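Local coordinates for protein lambda integrase (PDB 1AE9) that carries out site-specific recombination that integrates phage lambda DNA into the host genome and, with excisionase, excises it, the chain being its catalytic domain, at residues 2-5 with 6-10; 43-46 with 47-50; 55-59 with 60-64; 112-115 with 116-119; 135-138 with 139-142. All coordinates share one frame; numbering follows the deposited sequence.

Contact 1: residues 2-5 with 6-10; sequences SRLT and ADEYL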
loop_
_atom_site.group_PDB
_atom_site.type_symbol
_atom_site.label_atom_id
_atom_site.label_comp_id
_atom_site.label_asym_id
_atom_site.label_seq_id
_atom_site.Cartn_x
_atom_site.Cartn_y
_atom_site.Cartn_z
ATOM N N SER A 2 10.552 -11.520 -16.292
ATOM C CA SER A 2 11.504 -12.610 -16.126
ATOM C C SER A 2 11.106 -13.583 -15.011
ATOM O O SER A 2 10.417 -13.212 -14.061
ATOM C CB SER A 2 12.892 -12.017 -15.831
ATOM O OG SER A 2 13.912 -13.003 -15.761
ATOM N N ARG A 3 11.504 -14.840 -15.173
ATOM C CA ARG A 3 11.251 -15.876 -14.180
ATOM C C ARG A 3 12.458 -15.864 -13.227
ATOM O O ARG A 3 13.441 -15.146 -13.457
ATOM C CB ARG A 3 11.130 -17.246 -14.857
ATOM C CG ARG A 3 12.294 -17.590 -15.788
ATOM C CD ARG A 3 12.240 -19.034 -16.299
ATOM N NE ARG A 3 13.061 -19.943 -15.495
ATOM C CZ ARG A 3 13.077 -21.271 -15.626
ATOM N NH1 ARG A 3 12.314 -21.871 -16.534
ATOM N NH2 ARG A 3 13.846 -22.007 -14.830
ATOM N N LEU A 4 12.384 -16.644 -12.158
ATOM C CA LEU A 4 13.483 -16.723 -11.202
ATOM C C LEU A 4 13.862 -18.191 -11.086
ATOM O O LEU A 4 13.009 -19.024 -10.802
ATOM C CB LEU A 4 13.042 -16.198 -9.835
ATOM C CG LEU A 4 14.137 -16.064 -8.774
ATOM C CD1 LEU A 4 15.041 -14.889 -9.114
ATOM C CD2 LEU A 4 13.501 -15.885 -7.401
ATOM N N THR A 5 15.128 -18.513 -11.340
ATOM C CA THR A 5 15.587 -19.899 -11.248
ATOM C C THR A 5 16.027 -20.212 -9.818
ATOM O O THR A 5 16.166 -19.302 -8.988
ATOM C CB THR A 5 16.773 -20.184 -12.213
ATOM O OG1 THR A 5 17.938 -19.465 -11.785
ATOM C CG2 THR A 5 16.420 -19.768 -13.626
ATOM N N ALA A 6 16.260 -21.489 -9.537
ATOM C CA ALA A 6 16.707 -21.907 -8.214
ATOM C C ALA A 6 18.065 -21.294 -7.863
ATOM O O ALA A 6 18.270 -20.856 -6.730
ATOM C CB ALA A 6 16.778 -23.429 -8.132
ATOM N N ASP A 7 18.993 -21.269 -8.823
ATOM C CA ASP A 7 20.321 -20.703 -8.574
ATOM C C ASP A 7 20.220 -19.189 -8.304
ATOM O O ASP A 7 20.926 -18.656 -7.439
ATOM C CB ASP A 7 21.281 -21.003 -9.746
ATOM C CG ASP A 7 22.767 -20.839 -9.366
ATOM O OD1 ASP A 7 23.268 -21.591 -8.501
ATOM O OD2 ASP A 7 23.446 -19.962 -9.938
ATOM N N GLU A 8 19.318 -18.512 -9.012
ATOM C CA GLU A 8 19.119 -17.076 -8.834
ATOM C C GLU A 8 18.515 -16.792 -7.463
ATOM O O GLU A 8 18.867 -15.797 -6.827
ATOM C CB GLU A 8 18.244 -16.503 -9.956
ATOM C CG GLU A 8 18.968 -16.443 -11.301
ATOM C CD GLU A 8 18.068 -16.076 -12.475
ATOM O OE1 GLU A 8 16.834 -16.242 -12.377
ATOM O OE2 GLU A 8 18.602 -15.633 -13.514
ATOM N N TYR A 9 17.628 -17.675 -7.005
ATOM C CA TYR A 9 17.007 -17.552 -5.683
ATOM C C TYR A 9 18.106 -17.539 -4.619
ATOM O O TYR A 9 18.045 -16.768 -3.655
ATOM C CB TYR A 9 16.056 -18.737 -5.432
ATOM C CG TYR A 9 15.667 -18.977 -3.980
ATOM C CD1 TYR A 9 16.559 -19.583 -3.093
ATOM C CD2 TYR A 9 14.417 -18.592 -3.489
ATOM C CE1 TYR A 9 16.225 -19.794 -1.752
ATOM C CE2 TYR A 9 14.068 -18.801 -2.142
ATOM C CZ TYR A 9 14.982 -19.401 -1.283
ATOM O OH TYR A 9 14.683 -19.611 0.045
ATOM N N LEU A 10 19.099 -18.412 -4.783
ATOM C CA LEU A 10 20.205 -18.499 -3.834
ATOM C C LEU A 10 21.095 -17.253 -3.830
ATOM O O LEU A 10 21.622 -16.866 -2.778
ATOM C CB LEU A 10 21.027 -19.778 -4.078
ATOM C CG LEU A 10 20.302 -21.084 -3.706
ATOM C CD1 LEU A 10 21.119 -22.304 -4.106
ATOM C CD2 LEU A 10 20.015 -21.120 -2.216
HETATM O O HOH W 1 15.719 -15.380 -14.773
#

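Contact 2: residues 43-46 with 47-50; sequences MKWS and DIVD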
loop_
_atom_site.group_PDB
_atom_site.type_symbol
_atom_site.label_atom_id
_atom_site.label_comp_id
_atom_site.label_asym_id
_atom_site.label_seq_id
_atom_site.Cartn_x
_atom_site.Cartn_y
_atom_site.Cartn_z
ATOM N N MET A 43 -0.990 -15.710 7.249
ATOM C CA MET A 43 -0.788 -16.934 8.028
ATOM C C MET A 43 -0.490 -16.690 9.498
ATOM O O MET A 43 0.361 -15.865 9.834
ATOM C CB MET A 43 0.357 -17.758 7.429
ATOM C CG MET A 43 0.130 -18.187 5.999
ATOM S SD MET A 43 1.550 -19.051 5.349
ATOM C CE MET A 43 0.894 -19.598 3.799
ATOM N N LYS A 44 -1.162 -17.444 10.366
ATOM C CA LYS A 44 -0.972 -17.332 11.809
ATOM C C LYS A 44 -0.706 -18.709 12.393
ATOM O O LYS A 44 -1.035 -19.720 11.779
ATOM C CB LYS A 44 -2.207 -16.733 12.483
ATOM C CG LYS A 44 -2.560 -15.326 12.030
ATOM C CD LYS A 44 -3.659 -14.719 12.905
ATOM C CE LYS A 44 -4.804 -15.715 13.148
ATOM N NZ LYS A 44 -5.425 -16.256 11.898
ATOM N N TRP A 45 -0.124 -18.743 13.588
ATOM C CA TRP A 45 0.182 -20.006 14.259
ATOM C C TRP A 45 -1.074 -20.828 14.552
ATOM O O TRP A 45 -1.028 -22.054 14.544
ATOM C CB TRP A 45 0.991 -19.755 15.532
ATOM C CG TRP A 45 2.312 -19.113 15.245
ATOM C CD1 TRP A 45 2.677 -17.827 15.519
ATOM C CD2 TRP A 45 3.423 -19.711 14.557
ATOM N NE1 TRP A 45 3.940 -17.583 15.034
ATOM C CE2 TRP A 45 4.421 -18.721 14.439
ATOM C CE3 TRP A 45 3.667 -20.989 14.025
ATOM C CZ2 TRP A 45 5.649 -18.963 13.806
ATOM C CZ3 TRP A 45 4.885 -21.230 13.397
ATOM C CH2 TRP A 45 5.860 -20.220 13.293
ATOM N N SER A 46 -2.202 -20.153 14.764
ATOM C CA SER A 46 -3.467 -20.838 15.019
ATOM C C SER A 46 -3.990 -21.580 13.781
ATOM O O SER A 46 -4.944 -22.359 13.869
ATOM C CB SER A 46 -4.509 -19.837 15.518
ATOM O OG SER A 46 -4.490 -18.648 14.747
ATOM N N ASP A 47 -3.376 -21.322 12.627
ATOM C CA ASP A 47 -3.769 -21.970 11.382
ATOM C C ASP A 47 -3.140 -23.351 11.234
ATOM O O ASP A 47 -3.463 -24.080 10.298
ATOM C CB ASP A 47 -3.374 -21.119 10.171
ATOM C CG ASP A 47 -4.070 -19.772 10.143
ATOM O OD1 ASP A 47 -5.129 -19.616 10.789
ATOM O OD2 ASP A 47 -3.553 -18.867 9.462
ATOM N N ILE A 48 -2.213 -23.689 12.123
ATOM C CA ILE A 48 -1.555 -24.986 12.073
ATOM C C ILE A 48 -2.196 -25.908 13.097
ATOM O O ILE A 48 -2.172 -25.629 14.291
ATOM C CB ILE A 48 -0.037 -24.879 12.347
ATOM C CG1 ILE A 48 0.620 -24.009 11.275
ATOM C CG2 ILE A 48 0.605 -26.267 12.353
ATOM C CD1 ILE A 48 2.078 -23.718 11.539
ATOM N N VAL A 49 -2.794 -26.991 12.615
ATOM C CA VAL A 49 -3.455 -27.962 13.474
ATOM C C VAL A 49 -3.051 -29.359 13.036
ATOM O O VAL A 49 -3.163 -29.700 11.861
ATOM C CB VAL A 49 -4.997 -27.846 13.381
ATOM C CG1 VAL A 49 -5.659 -28.905 14.256
ATOM C CG2 VAL A 49 -5.456 -26.457 13.807
ATOM N N ASP A 50 -2.533 -30.140 13.977
ATOM C CA ASP A 50 -2.118 -31.521 13.721
ATOM C C ASP A 50 -1.269 -31.707 12.466
ATOM O O ASP A 50 -1.597 -32.513 11.595
ATOM C CB ASP A 50 -3.345 -32.441 13.656
ATOM C CG ASP A 50 -4.146 -32.443 14.950
ATOM O OD1 ASP A 50 -3.523 -32.398 16.037
ATOM O OD2 ASP A 50 -5.399 -32.486 14.874
HETATM O O HOH W 2 -4.903 -16.554 9.225
HETATM O O HOH W 3 -6.436 -18.888 13.075
#

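Contact 3: residues 55-59 with 60-64; sequences VEQSK and TGVKI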
loop_
_atom_site.group_PDB
_atom_site.type_symbol
_atom_site.label_atom_id
_atom_site.label_comp_id
_atom_site.label_asym_id
_atom_site.label_seq_id
_atom_site.Cartn_x
_atom_site.Cartn_y
_atom_site.Cartn_z
ATOM N N VAL A 55 -5.034 -22.870 4.909
ATOM C CA VAL A 55 -4.988 -21.621 4.175
ATOM C C VAL A 55 -6.222 -21.376 3.322
ATOM O O VAL A 55 -6.614 -22.234 2.519
ATOM C CB VAL A 55 -3.747 -21.596 3.220
ATOM C CG1 VAL A 55 -3.790 -20.383 2.295
ATOM C CG2 VAL A 55 -2.451 -21.606 4.028
ATOM N N GLU A 56 -6.874 -20.238 3.537
ATOM C CA GLU A 56 -7.991 -19.864 2.684
ATOM C C GLU A 56 -7.434 -18.704 1.884
ATOM O O GLU A 56 -7.147 -17.637 2.431
ATOM C CB GLU A 56 -9.228 -19.392 3.435
ATOM C CG GLU A 56 -10.281 -18.937 2.420
ATOM C CD GLU A 56 -11.605 -18.530 3.021
ATOM O OE1 GLU A 56 -11.846 -18.802 4.211
ATOM O OE2 GLU A 56 -12.415 -17.936 2.281
ATOM N N GLN A 57 -7.239 -18.920 0.596
ATOM C CA GLN A 57 -6.684 -17.891 -0.250
ATOM C C GLN A 57 -7.608 -16.687 -0.298
ATOM O O GLN A 57 -8.794 -16.804 -0.623
ATOM C CB GLN A 57 -6.400 -18.466 -1.631
ATOM C CG GLN A 57 -5.489 -19.705 -1.557
ATOM C CD GLN A 57 -5.046 -20.190 -2.912
ATOM O OE1 GLN A 57 -5.656 -19.863 -3.931
ATOM N NE2 GLN A 57 -3.961 -20.951 -2.940
ATOM N N SER A 58 -7.042 -15.530 0.040
ATOM C CA SER A 58 -7.755 -14.259 0.093
ATOM C C SER A 58 -8.447 -13.877 -1.209
ATOM O O SER A 58 -9.594 -13.429 -1.207
ATOM C CB SER A 58 -6.790 -13.134 0.505
ATOM O OG SER A 58 -6.235 -13.362 1.794
ATOM N N LYS A 59 -7.748 -14.065 -2.318
ATOM C CA LYS A 59 -8.273 -13.706 -3.621
ATOM C C LYS A 59 -9.317 -14.672 -4.199
ATOM O O LYS A 59 -10.391 -14.255 -4.630
ATOM C CB LYS A 59 -7.102 -13.544 -4.596
ATOM C CG LYS A 59 -7.485 -13.150 -6.017
ATOM C CD LYS A 59 -6.275 -13.237 -6.958
ATOM C CE LYS A 59 -6.657 -12.953 -8.413
ATOM N NZ LYS A 59 -7.611 -13.966 -8.974
ATOM N N THR A 60 -9.011 -15.963 -4.159
ATOM C CA THR A 60 -9.871 -16.987 -4.742
ATOM C C THR A 60 -10.864 -17.693 -3.829
ATOM O O THR A 60 -11.844 -18.261 -4.316
ATOM C CB THR A 60 -9.010 -18.077 -5.385
ATOM O OG1 THR A 60 -8.252 -18.733 -4.355
ATOM C CG2 THR A 60 -8.059 -17.464 -6.399
ATOM N N GLY A 61 -10.585 -17.713 -2.528
ATOM C CA GLY A 61 -11.465 -18.388 -1.596
ATOM C C GLY A 61 -11.162 -19.876 -1.506
ATOM O O GLY A 61 -11.841 -20.604 -0.781
ATOM N N VAL A 62 -10.140 -20.332 -2.231
ATOM C CA VAL A 62 -9.750 -21.744 -2.218
ATOM C C VAL A 62 -9.206 -22.101 -0.839
ATOM O O VAL A 62 -8.345 -21.403 -0.310
ATOM C CB VAL A 62 -8.689 -22.040 -3.309
ATOM C CG1 VAL A 62 -8.146 -23.466 -3.188
ATOM C CG2 VAL A 62 -9.298 -21.829 -4.672
ATOM N N LYS A 63 -9.733 -23.170 -0.254
ATOM C CA LYS A 63 -9.322 -23.625 1.074
ATOM C C LYS A 63 -8.505 -24.918 1.012
ATOM O O LYS A 63 -9.032 -25.972 0.648
ATOM C CB LYS A 63 -10.558 -23.829 1.958
ATOM C CG LYS A 63 -11.185 -22.538 2.437
ATOM C CD LYS A 63 -12.470 -22.773 3.211
ATOM C CE LYS A 63 -13.578 -23.225 2.285
ATOM N NZ LYS A 63 -13.772 -22.265 1.161
ATOM N N ILE A 64 -7.236 -24.848 1.411
ATOM C CA ILE A 64 -6.358 -26.016 1.376
ATOM C C ILE A 64 -5.662 -26.274 2.702
ATOM O O ILE A 64 -5.437 -25.353 3.488
ATOM C CB ILE A 64 -5.273 -25.874 0.274
ATOM C CG1 ILE A 64 -4.413 -24.633 0.524
ATOM C CG2 ILE A 64 -5.916 -25.766 -1.098
ATOM C CD1 ILE A 64 -3.320 -24.442 -0.504
#

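Contact 4: residues 112-115 with 116-119; sequences YFMR and ARKA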
loop_
_atom_site.group_PDB
_atom_site.type_symbol
_atom_site.label_atom_id
_atom_site.label_comp_id
_atom_site.label_asym_id
_atom_site.label_seq_id
_atom_site.Cartn_x
_atom_site.Cartn_y
_atom_site.Cartn_z
ATOM N N TYR A 112 11.386 -5.216 0.164
ATOM C CA TYR A 112 12.660 -5.694 0.683
ATOM C C TYR A 112 13.292 -6.763 -0.218
ATOM O O TYR A 112 14.524 -6.822 -0.366
ATOM C CB TYR A 112 12.512 -6.164 2.134
ATOM C CG TYR A 112 12.566 -5.013 3.120
ATOM C CD1 TYR A 112 13.783 -4.583 3.649
ATOM C CD2 TYR A 112 11.405 -4.340 3.504
ATOM C CE1 TYR A 112 13.848 -3.509 4.537
ATOM C CE2 TYR A 112 11.455 -3.263 4.392
ATOM C CZ TYR A 112 12.679 -2.854 4.903
ATOM O OH TYR A 112 12.738 -1.796 5.781
ATOM N N PHE A 113 12.448 -7.594 -0.827
ATOM C CA PHE A 113 12.920 -8.622 -1.745
ATOM C C PHE A 113 13.566 -7.915 -2.942
ATOM O O PHE A 113 14.659 -8.284 -3.376
ATOM C CB PHE A 113 11.762 -9.511 -2.220
ATOM C CG PHE A 113 12.163 -10.517 -3.274
ATOM C CD1 PHE A 113 12.681 -11.751 -2.912
ATOM C CD2 PHE A 113 12.049 -10.211 -4.626
ATOM C CE1 PHE A 113 13.081 -12.671 -3.880
ATOM C CE2 PHE A 113 12.452 -11.126 -5.608
ATOM C CZ PHE A 113 12.967 -12.357 -5.230
ATOM N N MET A 114 12.901 -6.882 -3.449
ATOM C CA MET A 114 13.412 -6.112 -4.574
ATOM C C MET A 114 14.799 -5.534 -4.260
ATOM O O MET A 114 15.694 -5.538 -5.121
ATOM C CB MET A 114 12.406 -5.016 -4.954
ATOM C CG MET A 114 12.898 -3.988 -5.963
ATOM S SD MET A 114 13.888 -2.685 -5.192
ATOM C CE MET A 114 12.600 -1.813 -4.205
ATOM N N ARG A 115 14.991 -5.069 -3.024
ATOM C CA ARG A 115 16.279 -4.510 -2.621
ATOM C C ARG A 115 17.369 -5.578 -2.568
ATOM O O ARG A 115 18.500 -5.332 -2.998
ATOM C CB ARG A 115 16.161 -3.793 -1.283
ATOM C CG ARG A 115 15.279 -2.577 -1.357
ATOM C CD ARG A 115 14.980 -2.015 0.015
ATOM N NE ARG A 115 14.020 -0.918 -0.073
ATOM C CZ ARG A 115 13.455 -0.331 0.973
ATOM N NH1 ARG A 115 13.755 -0.737 2.203
ATOM N NH2 ARG A 115 12.582 0.652 0.788
ATOM N N ALA A 116 17.042 -6.757 -2.040
ATOM C CA ALA A 116 18.007 -7.856 -1.976
ATOM C C ALA A 116 18.352 -8.280 -3.413
ATOM O O ALA A 116 19.501 -8.590 -3.724
ATOM C CB ALA A 116 17.423 -9.039 -1.199
ATOM N N ARG A 117 17.354 -8.275 -4.289
ATOM C CA ARG A 117 17.554 -8.641 -5.686
ATOM C C ARG A 117 18.592 -7.722 -6.320
ATOM O O ARG A 117 19.505 -8.189 -7.008
ATOM C CB ARG A 117 16.236 -8.540 -6.451
ATOM C CG ARG A 117 16.286 -9.077 -7.863
ATOM C CD ARG A 117 15.024 -8.693 -8.605
ATOM N NE ARG A 117 14.963 -7.252 -8.859
ATOM C CZ ARG A 117 13.845 -6.530 -8.869
ATOM N NH1 ARG A 117 12.677 -7.106 -8.622
ATOM N NH2 ARG A 117 13.887 -5.244 -9.210
ATOM N N LYS A 118 18.449 -6.415 -6.105
ATOM C CA LYS A 118 19.406 -5.456 -6.649
ATOM C C LYS A 118 20.793 -5.700 -6.064
ATOM O O LYS A 118 21.786 -5.693 -6.786
ATOM C CB LYS A 118 18.976 -4.018 -6.344
ATOM C CG LYS A 118 17.785 -3.544 -7.131
ATOM C CD LYS A 118 17.434 -2.119 -6.755
ATOM C CE LYS A 118 16.216 -1.661 -7.509
ATOM N NZ LYS A 118 15.893 -0.260 -7.156
ATOM N N ALA A 119 20.852 -5.945 -4.758
ATOM C CA ALA A 119 22.115 -6.192 -4.071
ATOM C C ALA A 119 22.891 -7.382 -4.629
ATOM O O ALA A 119 24.119 -7.381 -4.585
ATOM C CB ALA A 119 21.881 -6.371 -2.569
#

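Contact 5: residues 135-138 with 139-142; sequences RSLS and ARLY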
loop_
_atom_site.group_PDB
_atom_site.type_symbol
_atom_site.label_atom_id
_atom_site.label_comp_id
_atom_site.label_asym_id
_atom_site.label_seq_id
_atom_site.Cartn_x
_atom_site.Cartn_y
_atom_site.Cartn_z
ATOM N N ARG A 135 6.379 -17.902 -6.394
ATOM C CA ARG A 135 5.232 -18.809 -6.494
ATOM C C ARG A 135 5.366 -19.690 -7.751
ATOM O O ARG A 135 5.088 -20.889 -7.714
ATOM C CB ARG A 135 3.932 -17.996 -6.521
ATOM C CG ARG A 135 2.646 -18.799 -6.613
ATOM C CD ARG A 135 1.439 -17.910 -6.264
ATOM N NE ARG A 135 0.204 -18.323 -6.937
ATOM C CZ ARG A 135 -0.672 -19.212 -6.469
ATOM N NH1 ARG A 135 -0.480 -19.816 -5.300
ATOM N NH2 ARG A 135 -1.763 -19.495 -7.180
ATOM N N SER A 136 5.820 -19.091 -8.851
ATOM C CA SER A 136 6.036 -19.826 -10.099
ATOM C C SER A 136 7.215 -20.772 -9.894
ATOM O O SER A 136 7.198 -21.904 -10.379
ATOM C CB SER A 136 6.363 -18.872 -11.251
ATOM O OG SER A 136 5.321 -17.940 -11.453
ATOM N N LEU A 137 8.243 -20.305 -9.184
ATOM C CA LEU A 137 9.408 -21.140 -8.912
ATOM C C LEU A 137 8.958 -22.364 -8.119
ATOM O O LEU A 137 9.321 -23.491 -8.459
ATOM C CB LEU A 137 10.497 -20.362 -8.161
ATOM C CG LEU A 137 11.761 -21.136 -7.744
ATOM C CD1 LEU A 137 12.431 -21.789 -8.941
ATOM C CD2 LEU A 137 12.725 -20.212 -7.041
ATOM N N SER A 138 8.144 -22.139 -7.090
ATOM C CA SER A 138 7.598 -23.212 -6.260
ATOM C C SER A 138 6.917 -24.263 -7.152
ATOM O O SER A 138 7.140 -25.462 -6.998
ATOM C CB SER A 138 6.567 -22.629 -5.281
ATOM O OG SER A 138 5.971 -23.633 -4.473
ATOM N N ALA A 139 6.080 -23.803 -8.075
ATOM C CA ALA A 139 5.369 -24.694 -8.987
ATOM C C ALA A 139 6.314 -25.541 -9.848
ATOM O O ALA A 139 6.153 -26.756 -9.908
ATOM C CB ALA A 139 4.415 -23.892 -9.876
ATOM N N ARG A 140 7.293 -24.907 -10.502
ATOM C CA ARG A 140 8.249 -25.625 -11.358
ATOM C C ARG A 140 9.084 -26.633 -10.574
ATOM O O ARG A 140 9.328 -27.747 -11.045
ATOM C CB ARG A 140 9.165 -24.654 -12.110
ATOM C CG ARG A 140 8.434 -23.735 -13.085
ATOM C CD ARG A 140 9.397 -22.939 -13.967
ATOM N NE ARG A 140 10.377 -22.167 -13.200
ATOM C CZ ARG A 140 10.224 -20.894 -12.828
ATOM N NH1 ARG A 140 9.124 -20.222 -13.146
ATOM N NH2 ARG A 140 11.179 -20.291 -12.138
ATOM N N LEU A 141 9.508 -26.261 -9.372
ATOM C CA LEU A 141 10.290 -27.166 -8.547
ATOM C C LEU A 141 9.451 -28.354 -8.076
ATOM O O LEU A 141 9.939 -29.487 -8.060
ATOM C CB LEU A 141 10.883 -26.433 -7.339
ATOM C CG LEU A 141 11.925 -25.341 -7.620
ATOM C CD1 LEU A 141 12.453 -24.779 -6.299
ATOM C CD2 LEU A 141 13.080 -25.911 -8.442
ATOM N N TYR A 142 8.205 -28.095 -7.673
ATOM C CA TYR A 142 7.293 -29.148 -7.207
ATOM C C TYR A 142 6.824 -30.056 -8.339
ATOM O O TYR A 142 6.580 -31.242 -8.125
ATOM C CB TYR A 142 6.087 -28.552 -6.467
ATOM C CG TYR A 142 6.331 -28.371 -4.982
ATOM C CD1 TYR A 142 6.927 -29.384 -4.233
ATOM C CD2 TYR A 142 5.977 -27.188 -4.327
ATOM C CE1 TYR A 142 7.164 -29.231 -2.871
ATOM C CE2 TYR A 142 6.213 -27.027 -2.966
ATOM C CZ TYR A 142 6.804 -28.054 -2.246
ATOM O OH TYR A 142 7.022 -27.929 -0.898
#

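Contact 1: residues 2-5 with 6-10
Thr5 and Glu8 meet where an extended lead-in, residues 2-5, turns into the first turn of helix 6-15. Thr5 is the N-cap residue. Its carbonyl O accepts from Tyr9 N at 3.0 Å, which is the first i to i+4 bond of the helix. Two reciprocal bonds then join Thr5 and Glu8. Glu8 N donates to Thr5 OG1 over 3.2 Å. In return, Thr5 N donates to Glu8 OE1 at 3.0 Å, and this bond is nearly straight (169°). OE1 is met on its anti side, 32° out of the carboxylate plane. The Thr5 hydroxyl sits between its own N and carbonyl carbon (chi1 68°), which turns it toward the helix start. Beyond CG, the extended chain of Glu8 carries OE1 back to Thr5 N. Glu8 OE1 has a second donor, water 1 at 2.8 Å, and the same water donates to Arg3 O at 2.6 Å. Leu4 CD1 packs on Glu8 CB at 3.7 Å. Leu4 and Tyr9 also touch Leu134 of helix 133-145. Asp7 OD1 forms a salt bridge with Lys85 of the second subunit. The reciprocal Thr5-Glu8 pair is a capping box, here starting the first helix of the catalytic domain.

Contact 2: residues 43-46 with 47-50
Lys44 folds back over Asp47 at the turn that follows helix 37-42. Its chain leaves with CG anti to the carbonyl carbon (chi1 -61°) and bends at chi3 and chi4. This curl brings NZ to 3.6 Å from Asp47 OD1, a long salt bridge. In Asp47, a chi1 of -63° swings the carboxylate back toward the start of the turn. There OD2 accepts from Lys44 N at 2.9 Å, with the donor well above the carboxylate plane. Asp47 N donates to Lys44 O and Ile48 N to Trp45 O, so the backbone is tightly wound at the 3-10 segment.

Two waters fill out the polar side. Water 2 links Lys44 NZ to Asp47 OD2 and lies 2.7 Å from each of these atoms. Water 3 joins NZ to OD1 and also meets Ser46 OG at 2.6 Å. Trp45 and Ile48 extend side by side in another direction, with Ile48 CD1 4.0 Å from Trp45 CE3. Trp45 also makes a cation-pi contact with Lys87, and Ile48 touches Leu83 of the same helix, 79-90.

Asp47 OD2 thus has two donors, and OD1 has one water and the long salt bridge. This would probably favour the charged carboxylate and limit its rotation.

Contact 3: residues 55-59 with 60-64
Gln57 and Thr60 are brought together by their first torsions. In Gln57, a chi1 of -55° turns CG away from the carbonyl carbon, and the rest of the chain runs out extended. In Thr60, a chi1 of 64° keeps OG1 close to both ends of its own backbone unit. This places the Thr60 hydroxyl to donate to Gln57 OE1 at 2.9 Å, in the plane of the amide and on a lone pair. The same OG1 accepts from Val62 N at 3.3 Å, an ST turn. Gln57 is also held from beyond the loop: OE1 accepts from Arg36, a predicted active-site residue, and NE2 donates to Gln35 and Leu155.

These bonds lie in the turn of the antiparallel beta hairpin made by strands 52-56 and 63-67. Val55 and Ile64 are a hydrogen-bonded pair, with N to O distances of 2.9 Å in both directions between them. Gln57 N donates to Val62 O, and Gly61 N reaches Gln57 O at 2.8 Å. Gly61 has a positive phi (85°), a conformation that glycine accepts easily. On one face of the sheet, Glu56 and Lys63 run side by side, CG to CG at 3.7 Å. On the other, Val55 CB meets Ile64 CG1 at 4.1 Å. Lys59, a predicted active-site residue, lies in the turn, and here its NZ forms a salt bridge with Asp127 of the third subunit.

Contact 4: residues 112-115 with 116-119
Residues 112-119 form two regular turns of the alpha-helix 106-120, with four successive i to i+4 bonds from Ala116 N to Tyr112 O through to Ala119 N to Arg115 O. Met114 touches both Arg117 and Lys118. Its CG is opposite the backbone N (chi1 170°), and bends at chi2 and chi3 then carry the sulfur round toward the next turn. Met114 CG lies over one face of the Arg117 guanidinium, 3.6 Å from NH2. Further out, Met114 SD touches Lys118 CE at 3.4 Å. Lys118 runs extended beyond CG, and its aliphatic chain passes obliquely beside the thioether.

The charged ends have partners outside these turns. Arg117 NH1 donates to Pro129 O in the same chain. Arg117 NH2 bonds to Ser58 O of the fourth subunit, and Lys118 NZ to Glu56 O and Ser58 OG of that subunit. Arg115 NE forms a salt bridge with Glu42, also of the fourth subunit. Phe113 and Ala116 are buried; Phe113 packs edge-to-face with Phe131, and both touch Ile12 of helix 6-15. The helix thus has an inner face against its own chain and an outer one against a neighbour. Within 112-115, Arg115 NH1 stands 3.5 Å above the plane of the Tyr112 ring, offset toward its rim.

Contact 5: residues 135-138 with 139-142
The side chains of Leu137 and Arg140 cross at about a right angle, one turn apart on helix 133-145. Four i to i+4 backbone bonds run from Ala139 N to Arg135 O through to Tyr142 N to Ser138 O, and Leu141 N to Leu137 O is 2.9 Å.

In the apolar packing, Leu137 CD1 meets Leu141 CG at 3.8 Å, and Leu141 CG also sits 3.3 Å from Leu137 O. The trans chi1 of Leu137 (177°) lays its branched end along the flank where Leu141 rises.

Arg140 folds against the backbone. It bends at chi3 (-55°), and its guanidinium lies back along the helix. One face of it covers Ser136 O, which is 3.7 Å above the plane and toward the rim. Arg140 NH1 is 3.6 Å from Ser136 CB, and NH2 is 3.7 Å from Leu137 CD1. Separately, two side chains meet where Ser138 OG lies 3.6 Å from Tyr142 CD2.

Partners farther off hold the polar ends. Ser138 OG bonds to Val31 O and Tyr142 OH to Val32 O, both of helix 21-33. Arg135, a predicted active-site residue, has its partners elsewhere: NH1 bonds to Gly34 O and NH2 to Leu155 O.

The chemistry implies a helix with distinct sides. Buried hydroxyls and the Arg135 guanidinium are satisfied by carbonyls of neighbouring elements. This ties the helix to those elements and is consistent with holding Arg135 in the predicted active site. Arg140 lies against the backbone of its own helix and also packs on Arg3.

All five contacts are local, but they differ in setting. Contact 2 is a surface turn built on charge and water. Contacts 1, 3, 4 and 5 are partly buried, and contact 5 lies nearest the centre of the chain. Contacts 1, 4 and 5 belong to helices: a capped start and two mid-helix stretches. Contact 1 touches both of the others, through Leu4 against Phe113 and against Leu137. Contacts 2 and 3 reach neighbouring strands of one sheet, and Met43 packs on Val55 between them. Predicted active-site residues fall in contacts 3 and 5. Contacts 1, 3 and 4 also meet other subunits; contacts 2 and 5 do not.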